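Local atomic coordinates of alpha,alpha-trehalose-phosphate synthase (UDP-forming) (PDB entry 5HXA), a protein that belongs to glycosyltransferase family 20, with the GT-B architecture of two Rossmann-like domains facing each other. Residues Leu266-Asp271 with Arg359-Gly364; Gly278-Phe283 with Gln321-Glu326; Ser301-Ala306 with Gln343-Lys348. All coordinates share one frame; numbering follows the deposited sequence.

Contact 1: Leu266-Asp271 with Arg359-Gly364; sequences LIMSVD and RQSQVG
Leu-266 and Met-268 are tied to 359-364 by three hydrogen bonds, two of them between parallel strand backbones and one to a loop side chain. Met-268 N gives the straightest, to Val-363 O at 2.9 Å with 170° at the hydrogen, while Leu-266 O accepts from Val-363 N at 3.1 Å. One step back, where the second chain is still loop, a side chain takes over the pairing: Gln-362 OE1 accepts Leu-266 N at 2.9 Å, and the N-H arrives in the plane of the amide carbonyl. The chain of Gln-362 bends at chi2 (73°), which swings its amide back to the start of strand 265-270 and extends the ladder by one rung. A weaker CA-H...O contact joins Ile-267 CA to Val-363 O.

These strands, 265-270 and 363-366, are neighbours in the six-stranded parallel sheet of one Rossmann-like domain of the GT-B fold. Strand 300-305 runs along the other edge of 265-270.

Apolar packing differs on the two faces of the sheet. On one, Ile-267 and Val-363 stand side by side and point the same way, with Ile-267 CG1 4.0 Å from Val-363 CB. On the opposite face, Ser-361 OG sits among hydrocarbon, 3.2 Å from Met-268 CB. Leu-266 CD2 lies about as near, and so does Met-268 CE, which the bends at chi2 and chi3 curl back over the hydroxyl. That hydroxyl finds its polar partner in Leu-357 O of helix 351-359, whose Phe-358 also packs on Met-268.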
ATOM      1  N   LEU A 266       6.064 -11.727  31.993  1.00 18.87           N
ATOM      2  CA  LEU A 266       4.816 -11.302  31.362  1.00 13.80           C
ATOM      3  C   LEU A 266       5.102 -10.387  30.176  1.00 19.87           C
ATOM      4  O   LEU A 266       5.738  -9.339  30.336  1.00 18.36           O
ATOM      5  CB  LEU A 266       3.930 -10.581  32.384  1.00 19.04           C
ATOM      6  CG  LEU A 266       2.686  -9.838  31.894  1.00 22.45           C
ATOM      7  CD1 LEU A 266       1.763 -10.795  31.155  1.00 21.98           C
ATOM      8  CD2 LEU A 266       1.968  -9.189  33.084  1.00 20.81           C
ATOM      9  N   ILE A 267       4.619 -10.773  28.995  1.00 17.50           N
ATOM     10  CA  ILE A 267       4.622  -9.910  27.815  1.00 14.70           C
ATOM     11  C   ILE A 267       3.220  -9.342  27.667  1.00 18.74           C
ATOM     12  O   ILE A 267       2.250 -10.095  27.582  1.00 23.04           O
ATOM     13  CB  ILE A 267       5.024 -10.670  26.543  1.00 14.20           C
ATOM     14  CG1 ILE A 267       6.374 -11.369  26.717  1.00 17.25           C
ATOM     15  CG2 ILE A 267       5.075  -9.700  25.350  1.00 18.71           C
ATOM     16  CD1 ILE A 267       6.697 -12.342  25.569  1.00 20.41           C
ATOM     17  N   MET A 268       3.101  -8.022  27.645  1.00 18.02           N
ATOM     18  CA  MET A 268       1.801  -7.372  27.630  1.00 14.09           C
ATOM     19  C   MET A 268       1.587  -6.684  26.288  1.00 17.41           C
ATOM     20  O   MET A 268       2.451  -5.937  25.815  1.00 15.22           O
ATOM     21  CB  MET A 268       1.694  -6.370  28.782  1.00 15.86           C
ATOM     22  CG  MET A 268       0.445  -5.536  28.751  1.00 23.80           C
ATOM     23  SD  MET A 268      -0.986  -6.566  29.124  1.00 31.50           S
ATOM     24  CE  MET A 268      -0.694  -6.912  30.857  1.00 23.11           C
ATOM     25  N   SER A 269       0.422  -6.922  25.693  1.00 15.84           N
ATOM     26  CA  SER A 269       0.057  -6.369  24.397  1.00 15.00           C
ATOM     27  C   SER A 269      -1.377  -5.872  24.504  1.00 20.36           C
ATOM     28  O   SER A 269      -2.267  -6.626  24.915  1.00 20.46           O
ATOM     29  CB  SER A 269       0.224  -7.446  23.310  1.00 18.67           C
ATOM     30  OG  SER A 269      -0.274  -7.029  22.060  1.00 25.32           O
ATOM     31  N   VAL A 270      -1.603  -4.593  24.205  1.00 15.56           N
ATOM     32  CA  VAL A 270      -2.925  -3.983  24.344  1.00 16.52           C
ATOM     33  C   VAL A 270      -3.212  -3.209  23.063  1.00 23.47           C
ATOM     34  O   VAL A 270      -2.444  -2.312  22.699  1.00 21.21           O
ATOM     35  CB  VAL A 270      -3.005  -3.048  25.569  1.00 20.16           C
ATOM     36  CG1 VAL A 270      -4.404  -2.433  25.695  1.00 19.52           C
ATOM     37  CG2 VAL A 270      -2.613  -3.780  26.858  1.00 20.35           C
ATOM     38  N   ASP A 271      -4.296  -3.553  22.370  1.00 19.80           N
ATOM     39  CA  ASP A 271      -4.671  -2.733  21.237  0.51 25.45           C
ATOM     40  C   ASP A 271      -6.098  -3.044  20.830  1.00 27.47           C
ATOM     41  O   ASP A 271      -6.671  -4.089  21.140  1.00 24.97           O
ATOM     42  CB  ASP A 271      -3.703  -2.894  20.046  0.51 29.83           C
ATOM     43  CG  ASP A 271      -2.866  -1.625  19.784  0.51 33.01           C
ATOM     44  OD1 ASP A 271      -3.426  -0.508  19.835  0.51 37.21           O
ATOM     45  OD2 ASP A 271      -1.644  -1.735  19.535  0.51 33.34           O
ATOM     46  N   ARG A 359       2.837  -1.652  34.413  1.00 21.16           N
ATOM     47  CA  ARG A 359       3.919  -1.646  35.392  1.00 22.13           C
ATOM     48  C   ARG A 359       4.275  -3.053  35.866  1.00 24.41           C
ATOM     49  O   ARG A 359       5.412  -3.296  36.282  1.00 24.78           O
ATOM     50  CB  ARG A 359       3.511  -0.768  36.578  1.00 20.31           C
ATOM     51  CG  ARG A 359       4.610  -0.471  37.602  1.00 24.62           C
ATOM     52  CD  ARG A 359       4.104   0.629  38.523  1.00 27.20           C
ATOM     53  NE  ARG A 359       5.043   1.072  39.549  1.00 31.37           N
ATOM     54  CZ  ARG A 359       5.787   2.172  39.457  1.00 38.03           C
ATOM     55  NH1 ARG A 359       5.739   2.940  38.363  1.00 25.65           N
ATOM     56  NH2 ARG A 359       6.593   2.498  40.456  1.00 30.30           N
ATOM     57  N   GLN A 360       3.321  -3.988  35.822  1.00 22.15           N
ATOM     58  CA  GLN A 360       3.586  -5.375  36.198  1.00 24.07           C
ATOM     59  C   GLN A 360       4.238  -6.188  35.085  1.00 25.54           C
ATOM     60  O   GLN A 360       4.610  -7.338  35.329  1.00 24.88           O
ATOM     61  CB  GLN A 360       2.281  -6.077  36.617  1.00 21.65           C
ATOM     62  CG  GLN A 360       1.749  -5.604  37.946  1.00 38.09           C
ATOM     63  CD  GLN A 360       2.764  -5.794  39.049  1.00 45.06           C
ATOM     64  OE1 GLN A 360       3.318  -6.885  39.212  1.00 38.39           O
ATOM     65  NE2 GLN A 360       3.048  -4.723  39.788  1.00 45.36           N
ATOM     66  N   SER A 361       4.382  -5.631  33.883  1.00 20.12           N
ATOM     67  CA  SER A 361       4.758  -6.400  32.702  1.00 22.09           C
ATOM     68  C   SER A 361       6.223  -6.178  32.345  1.00 25.95           C
ATOM     69  O   SER A 361       6.648  -5.036  32.136  1.00 25.95           O
ATOM     70  CB  SER A 361       3.881  -6.014  31.510  1.00 22.75           C
ATOM     71  OG  SER A 361       2.498  -6.134  31.838  1.00 29.33           O
ATOM     72  N   GLN A 362       6.972  -7.275  32.213  1.00 15.18           N
ATOM     73  CA  GLN A 362       8.395  -7.186  31.882  1.00 21.06           C
ATOM     74  C   GLN A 362       8.652  -6.796  30.431  1.00 21.26           C
ATOM     75  O   GLN A 362       9.739  -6.286  30.129  1.00 19.87           O
ATOM     76  CB  GLN A 362       9.104  -8.515  32.168  1.00 19.10           C
ATOM     77  CG  GLN A 362       9.319  -8.810  33.655  1.00 25.00           C
ATOM     78  CD  GLN A 362       8.037  -9.195  34.389  1.00 29.17           C
ATOM     79  OE1 GLN A 362       7.140  -9.834  33.835  1.00 21.33           O
ATOM     80  NE2 GLN A 362       7.947  -8.788  35.644  1.00 37.35           N
ATOM     81  N   VAL A 363       7.712  -7.041  29.521  1.00 20.45           N
ATOM     82  CA  VAL A 363       7.869  -6.663  28.114  1.00 16.16           C
ATOM     83  C   VAL A 363       6.595  -5.979  27.658  1.00 18.79           C
ATOM     84  O   VAL A 363       5.496  -6.469  27.941  1.00 17.25           O
ATOM     85  CB  VAL A 363       8.169  -7.872  27.206  1.00 12.65           C
ATOM     86  CG1 VAL A 363       8.362  -7.406  25.735  1.00 13.80           C
ATOM     87  CG2 VAL A 363       9.410  -8.625  27.699  1.00 13.43           C
ATOM     88  N   GLY A 364       6.736  -4.837  26.983  1.00 15.45           N
ATOM     89  CA  GLY A 364       5.617  -4.180  26.332  1.00 12.90           C
ATOM     90  C   GLY A 364       5.740  -4.415  24.839  1.00 16.59           C
ATOM     91  O   GLY A 364       6.746  -4.058  24.231  1.00 17.50           O
TER

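Contact 2: Gly278-Phe283 with Gln321-Glu326; sequences GLVERF and QTLEGE
Leu-323 reaches across to Leu-279 and Phe-283 because its CG stands anti to the backbone N (chi1 -171°), carrying both methyls toward the neighbouring helix. Phe-283 differs, with CG anti to the carbonyl carbon (chi1 -72°), and its ring lies across the path of the leucine. Over 279-283 and 321-326 the helix axes are nearly parallel, 9° apart and 9.6 Å from each other at closest; helices 279-292 and 314-334 belong to the helical layer over the parallel sheet of a Rossmann-like domain.

Leu-323 CD1 is the atom around which the contact is built. It makes a CH-pi contact over one face of the Phe-283 ring, 3.7 Å from the centroid and shifted toward the rim, and also lies 3.5 Å from Leu-279 CB. The other methyl, CD2, meets Leu-279 CD1. The Val-280 and Leu-323 side chains run antiparallel alongside one another, and Val-280 uses its two branches separately: CG2 touches Thr-322 CG2 at 3.7 Å, the two side chains being set roughly perpendicular, while CG1 faces Glu-326 CG.

Toward the sheet, Phe-283 packs on Leu-302 and Gln-304 of strand 300-305. The carboxylate of Glu-326 is engaged within the helical layer, by a salt bridge to Arg-329 and a hydrogen bond to Gln-284, and it is the aliphatic part that serves the contact: Glu-326 CB lies at the edge of the Phe-283 ring, near its plane, 4.2 Å from CD2.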
ATOM      1  N   GLY A 278      -1.863  -5.667  13.500  1.00 23.33           N
ATOM      2  CA  GLY A 278      -1.020  -6.846  13.324  1.00 30.48           C
ATOM      3  C   GLY A 278      -1.026  -7.813  14.489  1.00 30.66           C
ATOM      4  O   GLY A 278       0.034  -8.315  14.887  1.00 24.01           O
ATOM      5  N   LEU A 279      -2.201  -8.101  15.044  1.00 26.08           N
ATOM      6  CA  LEU A 279      -2.234  -8.966  16.213  1.00 24.63           C
ATOM      7  C   LEU A 279      -1.927 -10.409  15.844  1.00 20.69           C
ATOM      8  O   LEU A 279      -1.300 -11.123  16.632  1.00 24.04           O
ATOM      9  CB  LEU A 279      -3.585  -8.835  16.927  1.00 22.00           C
ATOM     10  CG  LEU A 279      -3.881  -7.408  17.426  1.00 24.33           C
ATOM     11  CD1 LEU A 279      -5.245  -7.308  18.141  1.00 27.25           C
ATOM     12  CD2 LEU A 279      -2.748  -6.867  18.320  1.00 22.70           C
ATOM     13  N   VAL A 280      -2.327 -10.855  14.651  1.00 23.06           N
ATOM     14  CA  VAL A 280      -1.952 -12.199  14.214  1.00 24.10           C
ATOM     15  C   VAL A 280      -0.432 -12.336  14.152  1.00 28.21           C
ATOM     16  O   VAL A 280       0.138 -13.338  14.604  1.00 23.49           O
ATOM     17  CB  VAL A 280      -2.597 -12.528  12.853  1.00 27.44           C
ATOM     18  CG1 VAL A 280      -1.940 -13.751  12.250  1.00 26.05           C
ATOM     19  CG2 VAL A 280      -4.104 -12.762  13.008  1.00 30.26           C
ATOM     20  N   GLU A 281       0.246 -11.335  13.587  1.00 21.82           N
ATOM     21  CA  GLU A 281       1.702 -11.372  13.530  1.00 18.29           C
ATOM     22  C   GLU A 281       2.301 -11.357  14.931  1.00 18.60           C
ATOM     23  O   GLU A 281       3.307 -12.027  15.189  1.00 19.55           O
ATOM     24  CB  GLU A 281       2.235 -10.194  12.708  1.00 20.28           C
ATOM     25  CG  GLU A 281       1.952 -10.282  11.189  1.00 20.89           C
ATOM     26  CD  GLU A 281       0.540  -9.852  10.799  1.00 29.89           C
ATOM     27  OE1 GLU A 281      -0.264  -9.494  11.687  1.00 30.11           O
ATOM     28  OE2 GLU A 281       0.233  -9.874   9.593  1.00 34.49           O
ATOM     29  N   ARG A 282       1.714 -10.576  15.842  1.00 20.24           N
ATOM     30  CA  ARG A 282       2.193 -10.577  17.220  1.00 20.42           C
ATOM     31  C   ARG A 282       2.137 -11.977  17.818  1.00 18.85           C
ATOM     32  O   ARG A 282       3.102 -12.428  18.447  1.00 16.94           O
ATOM     33  CB  ARG A 282       1.384  -9.598  18.079  1.00 23.06           C
ATOM     34  CG  ARG A 282       2.085  -8.272  18.226  1.00 30.70           C
ATOM     35  CD  ARG A 282       1.294  -7.329  19.044  1.00 29.89           C
ATOM     36  NE  ARG A 282       0.892  -6.181  18.255  1.00 22.52           N
ATOM     37  CZ  ARG A 282       0.381  -5.091  18.790  1.00 26.47           C
ATOM     38  NH1 ARG A 282       0.227  -5.028  20.109  1.00 23.82           N
ATOM     39  NH2 ARG A 282       0.031  -4.070  18.019  1.00 30.70           N
ATOM     40  N   PHE A 283       1.007 -12.676  17.632  1.00 15.46           N
ATOM     41  CA  PHE A 283       0.882 -14.042  18.150  1.00 17.64           C
ATOM     42  C   PHE A 283       1.890 -14.972  17.492  1.00 17.99           C
ATOM     43  O   PHE A 283       2.498 -15.817  18.159  1.00 18.68           O
ATOM     44  CB  PHE A 283      -0.528 -14.591  17.913  1.00 14.26           C
ATOM     45  CG  PHE A 283      -1.599 -13.985  18.793  1.00 19.39           C
ATOM     46  CD1 PHE A 283      -1.357 -12.849  19.542  1.00 13.90           C
ATOM     47  CD2 PHE A 283      -2.862 -14.563  18.849  1.00 20.57           C
ATOM     48  CE1 PHE A 283      -2.365 -12.298  20.352  1.00 17.40           C
ATOM     49  CE2 PHE A 283      -3.867 -14.022  19.661  1.00 21.03           C
ATOM     50  CZ  PHE A 283      -3.613 -12.881  20.399  1.00 21.53           C
ATOM     51  N   GLN A 321     -12.202 -13.245  14.295  1.00 26.53           N
ATOM     52  CA  GLN A 321     -12.258 -14.702  14.186  1.00 30.22           C
ATOM     53  C   GLN A 321     -10.891 -15.279  13.853  1.00 29.44           C
ATOM     54  O   GLN A 321     -10.493 -16.311  14.406  1.00 27.38           O
ATOM     55  CB  GLN A 321     -13.274 -15.122  13.123  1.00 30.78           C
ATOM     56  CG  GLN A 321     -14.704 -14.756  13.417  1.00 63.06           C
ATOM     57  CD  GLN A 321     -15.599 -14.964  12.204  1.00 75.12           C
ATOM     58  OE1 GLN A 321     -15.203 -15.610  11.232  1.00 79.96           O
ATOM     59  NE2 GLN A 321     -16.806 -14.407  12.251  1.00 76.85           N
ATOM     60  N   THR A 322     -10.156 -14.626  12.953  1.00 25.80           N
ATOM     61  CA  THR A 322      -8.801 -15.071  12.635  1.00 23.71           C
ATOM     62  C   THR A 322      -7.918 -15.075  13.873  1.00 24.04           C
ATOM     63  O   THR A 322      -7.227 -16.063  14.158  1.00 22.85           O
ATOM     64  CB  THR A 322      -8.196 -14.168  11.554  1.00 35.80           C
ATOM     65  OG1 THR A 322      -9.014 -14.216  10.384  1.00 37.20           O
ATOM     66  CG2 THR A 322      -6.796 -14.620  11.206  1.00 33.41           C
ATOM     67  N   LEU A 323      -7.905 -13.958  14.607  1.00 21.88           N
ATOM     68  CA  LEU A 323      -7.080 -13.858  15.805  1.00 21.59           C
ATOM     69  C   LEU A 323      -7.477 -14.898  16.848  1.00 19.99           C
ATOM     70  O   LEU A 323      -6.613 -15.518  17.484  1.00 18.66           O
ATOM     71  CB  LEU A 323      -7.200 -12.452  16.395  1.00 24.20           C
ATOM     72  CG  LEU A 323      -6.219 -12.161  17.518  1.00 31.22           C
ATOM     73  CD1 LEU A 323      -4.798 -12.157  16.948  1.00 27.16           C
ATOM     74  CD2 LEU A 323      -6.557 -10.850  18.216  1.00 27.24           C
ATOM     75  N   GLU A 324      -8.782 -15.072  17.064  1.00 17.90           N
ATOM     76  CA  GLU A 324      -9.252 -16.044  18.048  1.00 20.65           C
ATOM     77  C   GLU A 324      -8.798 -17.457  17.694  1.00 22.56           C
ATOM     78  O   GLU A 324      -8.360 -18.213  18.569  1.00 21.58           O
ATOM     79  CB  GLU A 324     -10.780 -15.942  18.176  1.00 19.64           C
ATOM     80  CG  GLU A 324     -11.149 -14.684  18.972  1.00 28.82           C
ATOM     81  CD  GLU A 324     -12.607 -14.282  18.918  1.00 26.76           C
ATOM     82  OE1 GLU A 324     -12.950 -13.329  19.659  1.00 36.68           O
ATOM     83  OE2 GLU A 324     -13.402 -14.896  18.175  1.00 25.73           O
ATOM     84  N   GLY A 325      -8.845 -17.814  16.410  1.00 20.67           N
ATOM     85  CA  GLY A 325      -8.354 -19.123  16.004  1.00 21.49           C
ATOM     86  C   GLY A 325      -6.854 -19.278  16.193  1.00 25.47           C
ATOM     87  O   GLY A 325      -6.377 -20.367  16.521  1.00 19.74           O
ATOM     88  N   GLU A 326      -6.087 -18.198  15.980  1.00 20.42           N
ATOM     89  CA  GLU A 326      -4.637 -18.267  16.183  1.00 19.87           C
ATOM     90  C   GLU A 326      -4.288 -18.461  17.655  1.00 22.59           C
ATOM     91  O   GLU A 326      -3.384 -19.238  17.983  1.00 20.77           O
ATOM     92  CB  GLU A 326      -3.951 -17.005  15.631  1.00 21.37           C
ATOM     93  CG  GLU A 326      -3.691 -17.037  14.130  1.00 32.25           C
ATOM     94  CD  GLU A 326      -2.761 -18.168  13.713  1.00 31.44           C
ATOM     95  OE1 GLU A 326      -3.258 -19.230  13.283  1.00 42.01           O
ATOM     96  OE2 GLU A 326      -1.533 -18.009  13.832  1.00 28.99           O
TER

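Contact 3: Ser301-Ala306 with Gln343-Lys348; sequences SLVQIA and QYLNRK
The ring of Tyr-344 is approached obliquely by Gln-304 O and by Ala-306 CB, the latter 4.1 Å from Tyr-344 CE1. The Gln-304 amide rises on the same face of the sheet; its NE2 donates to Ile-305 O from above the carbonyl plane, and OE1 is held by Ser-269. At the end of the pair Asn-346 CG stands anti to the backbone N (chi1 -174°), turning ND2 to donate to Ala-306 O; the modelled separation is very short and so doubtful.

The backbones pair as a regular parallel ladder. Leu-302 O accepts Gln-343 N at 2.8 Å, Gln-304 N gives to Gln-343 O, Gln-304 O accepts Leu-345 N, and Ala-306 N closes on Leu-345 O at 2.9 Å. The first, third and fourth donors come in nearly along the C=O axis, whereas Gln-304 N is tilted 28° from its carbonyl plane. On the face opposite Tyr-344, Val-303 CG1 meets Leu-345 CD1 at 4.0 Å, and Ile-305 CG2 lies 3.4 Å from Arg-347 O, a buried carbonyl without a polar partner in the model.

Strands 300-305 and 342-345 are the ends of a beta-alpha-beta unit whose connecting helix is 314-334. That helix meets Tyr-344 through Leu-323 and Arg-320 and hydrogen-bonds its hydroxyl through Glu-324; helix 279-292 lies on Gln-304, and strand 342-345 is an edge strand of the sheet within this chain.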
ATOM      1  N   SER A 301       4.371 -15.767  29.599  1.00 17.35           N
ATOM      2  CA  SER A 301       3.049 -15.743  28.997  1.00 16.71           C
ATOM      3  C   SER A 301       2.853 -14.445  28.237  1.00 21.09           C
ATOM      4  O   SER A 301       3.428 -13.406  28.577  1.00 18.69           O
ATOM      5  CB  SER A 301       1.934 -15.872  30.040  1.00 22.52           C
ATOM      6  OG  SER A 301       2.125 -17.014  30.848  1.00 27.50           O
ATOM      7  N   LEU A 302       2.013 -14.514  27.216  1.00 17.75           N
ATOM      8  CA  LEU A 302       1.579 -13.342  26.474  1.00 16.23           C
ATOM      9  C   LEU A 302       0.150 -13.017  26.880  1.00 18.28           C
ATOM     10  O   LEU A 302      -0.754 -13.834  26.679  1.00 17.61           O
ATOM     11  CB  LEU A 302       1.661 -13.593  24.971  1.00 15.05           C
ATOM     12  CG  LEU A 302       1.023 -12.535  24.079  1.00 19.59           C
ATOM     13  CD1 LEU A 302       1.759 -11.179  24.227  1.00 17.52           C
ATOM     14  CD2 LEU A 302       1.040 -13.027  22.635  1.00 15.43           C
ATOM     15  N   VAL A 303      -0.064 -11.827  27.432  1.00 15.50           N
ATOM     16  CA  VAL A 303      -1.415 -11.334  27.657  1.00 16.39           C
ATOM     17  C   VAL A 303      -1.739 -10.368  26.526  1.00 22.29           C
ATOM     18  O   VAL A 303      -0.988  -9.417  26.280  1.00 19.49           O
ATOM     19  CB  VAL A 303      -1.562 -10.664  29.033  1.00 16.67           C
ATOM     20  CG1 VAL A 303      -2.895  -9.931  29.117  1.00 18.41           C
ATOM     21  CG2 VAL A 303      -1.490 -11.720  30.143  1.00 17.56           C
ATOM     22  N   GLN A 304      -2.830 -10.634  25.812  1.00 19.81           N
ATOM     23  CA  GLN A 304      -3.346  -9.733  24.786  1.00 18.41           C
ATOM     24  C   GLN A 304      -4.690  -9.221  25.260  1.00 20.31           C
ATOM     25  O   GLN A 304      -5.649  -9.993  25.367  1.00 17.33           O
ATOM     26  CB  GLN A 304      -3.509 -10.427  23.434  1.00 16.28           C
ATOM     27  CG  GLN A 304      -4.233  -9.529  22.414  1.00 17.62           C
ATOM     28  CD  GLN A 304      -3.319  -8.400  21.929  1.00 18.27           C
ATOM     29  OE1 GLN A 304      -2.222  -8.658  21.433  1.00 17.26           O
ATOM     30  NE2 GLN A 304      -3.752  -7.153  22.101  1.00 18.23           N
ATOM     31  N   ILE A 305      -4.763  -7.926  25.535  1.00 16.85           N
ATOM     32  CA  ILE A 305      -6.020  -7.248  25.810  1.00 16.64           C
ATOM     33  C   ILE A 305      -6.463  -6.580  24.518  1.00 21.79           C
ATOM     34  O   ILE A 305      -5.713  -5.790  23.932  1.00 19.04           O
ATOM     35  CB  ILE A 305      -5.859  -6.231  26.951  1.00 20.39           C
ATOM     36  CG1 ILE A 305      -5.521  -6.981  28.250  1.00 21.25           C
ATOM     37  CG2 ILE A 305      -7.119  -5.398  27.100  1.00 19.36           C
ATOM     38  CD1 ILE A 305      -4.949  -6.092  29.332  1.00 22.17           C
ATOM     39  N   ALA A 306      -7.673  -6.901  24.057  1.00 16.91           N
ATOM     40  CA  ALA A 306      -8.176  -6.378  22.788  1.00 25.25           C
ATOM     41  C   ALA A 306      -9.617  -5.957  22.999  1.00 28.66           C
ATOM     42  O   ALA A 306     -10.546  -6.755  22.830  1.00 34.00           O
ATOM     43  CB  ALA A 306      -8.052  -7.411  21.663  1.00 25.62           C
ATOM     44  N   GLN A 343      -2.891 -15.560  26.844  1.00 18.23           N
ATOM     45  CA  GLN A 343      -4.113 -15.214  27.550  1.00 18.30           C
ATOM     46  C   GLN A 343      -4.747 -14.051  26.815  1.00 20.74           C
ATOM     47  O   GLN A 343      -4.286 -12.913  26.929  1.00 18.32           O
ATOM     48  CB  GLN A 343      -3.839 -14.843  29.003  1.00 20.06           C
ATOM     49  CG  GLN A 343      -3.487 -16.018  29.880  1.00 21.41           C
ATOM     50  CD  GLN A 343      -3.250 -15.575  31.293  1.00 28.33           C
ATOM     51  OE1 GLN A 343      -4.167 -15.111  31.976  1.00 30.82           O
ATOM     52  NE2 GLN A 343      -2.015 -15.676  31.730  1.00 18.70           N
ATOM     53  N   TYR A 344      -5.807 -14.339  26.083  1.00 18.48           N
ATOM     54  CA  TYR A 344      -6.491 -13.364  25.249  1.00 18.90           C
ATOM     55  C   TYR A 344      -7.751 -12.908  25.971  1.00 19.46           C
ATOM     56  O   TYR A 344      -8.557 -13.740  26.399  1.00 19.19           O
ATOM     57  CB  TYR A 344      -6.824 -14.005  23.901  1.00 18.87           C
ATOM     58  CG  TYR A 344      -7.863 -13.305  23.050  1.00 23.00           C
ATOM     59  CD1 TYR A 344      -7.592 -12.080  22.446  1.00 24.89           C
ATOM     60  CD2 TYR A 344      -9.108 -13.892  22.822  1.00 22.19           C
ATOM     61  CE1 TYR A 344      -8.548 -11.446  21.645  1.00 26.24           C
ATOM     62  CE2 TYR A 344     -10.070 -13.269  22.026  1.00 22.59           C
ATOM     63  CZ  TYR A 344      -9.777 -12.051  21.437  1.00 26.99           C
ATOM     64  OH  TYR A 344     -10.726 -11.442  20.650  1.00 33.73           O
ATOM     65  N   LEU A 345      -7.909 -11.590  26.128  1.00 18.44           N
ATOM     66  CA  LEU A 345      -9.048 -11.022  26.848  1.00 18.84           C
ATOM     67  C   LEU A 345      -9.696  -9.942  25.995  1.00 21.84           C
ATOM     68  O   LEU A 345      -9.041  -8.961  25.617  1.00 18.06           O
ATOM     69  CB  LEU A 345      -8.626 -10.440  28.207  1.00 23.93           C
ATOM     70  CG  LEU A 345      -8.070 -11.412  29.255  1.00 27.79           C
ATOM     71  CD1 LEU A 345      -6.583 -11.542  29.094  1.00 29.27           C
ATOM     72  CD2 LEU A 345      -8.394 -10.923  30.653  1.00 30.97           C
ATOM     73  N   ASN A 346     -10.979 -10.113  25.713  1.00 20.12           N
ATOM     74  CA  ASN A 346     -11.733  -9.192  24.871  1.00 25.71           C
ATOM     75  C   ASN A 346     -12.568  -8.287  25.777  1.00 29.97           C
ATOM     76  O   ASN A 346     -13.771  -8.456  25.947  1.00 41.58           O
ATOM     77  CB  ASN A 346     -12.586  -9.985  23.872  1.00 24.33           C
ATOM     78  CG  ASN A 346     -13.284  -9.105  22.864  1.00 47.43           C
ATOM     79  OD1 ASN A 346     -14.375  -9.424  22.397  1.00 53.99           O
ATOM     80  ND2 ASN A 346     -12.654  -7.991  22.514  1.00 63.85           N
ATOM     81  N   ARG A 347     -11.880  -7.341  26.412  1.00 25.42           N
ATOM     82  CA  ARG A 347     -12.533  -6.460  27.371  1.00 41.70           C
ATOM     83  C   ARG A 347     -11.695  -5.203  27.577  1.00 37.96           C
ATOM     84  O   ARG A 347     -10.526  -5.134  27.197  1.00 35.49           O
ATOM     85  CB  ARG A 347     -12.779  -7.169  28.702  1.00 45.52           C
ATOM     86  CG  ARG A 347     -11.530  -7.573  29.436  1.00 38.14           C
ATOM     87  CD  ARG A 347     -11.852  -7.747  30.907  1.00 52.02           C
ATOM     88  NE  ARG A 347     -12.047  -6.450  31.553  1.00 68.19           N
ATOM     89  CZ  ARG A 347     -12.461  -6.279  32.807  1.00 75.83           C
ATOM     90  NH1 ARG A 347     -12.737  -7.329  33.568  1.00 80.00           N
ATOM     91  NH2 ARG A 347     -12.602  -5.052  33.301  1.00 72.20           N
ATOM     92  N   LYS A 348     -12.320  -4.206  28.194  1.00 37.00           N
ATOM     93  CA  LYS A 348     -11.707  -2.907  28.422  1.00 44.21           C
ATOM     94  C   LYS A 348     -11.375  -2.755  29.898  1.00 41.52           C
ATOM     95  O   LYS A 348     -12.144  -3.183  30.764  1.00 44.29           O
ATOM     96  CB  LYS A 348     -12.641  -1.769  27.982  1.00 46.47           C
TER
HETATM   97  O   HOH W   1      -0.477 -17.622  31.170  1.00 23.80           O

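Overall arrangement
From the N terminus, strand 265-270 opens the series and leads into helix 279-292, strand 300-305, helix 314-334 and strand 342-345; the chain then returns through helix 351-359 to strand 363-366. Contact 1 closes the longest loop, joining 266-271 to 359-364, and both other contacts fall within it. Contacts 2 and 3 cross, since their segments alternate. Contacts 1 and 3 lie in one sheet, with strands 265-270 and 300-305 as neighbours, and contact 2 pairs the helices over it. Arg-282 ties that layer to Ser-269 and to Asp-271 of contact 1, and the same layer also meets strand 342-345 of contact 3.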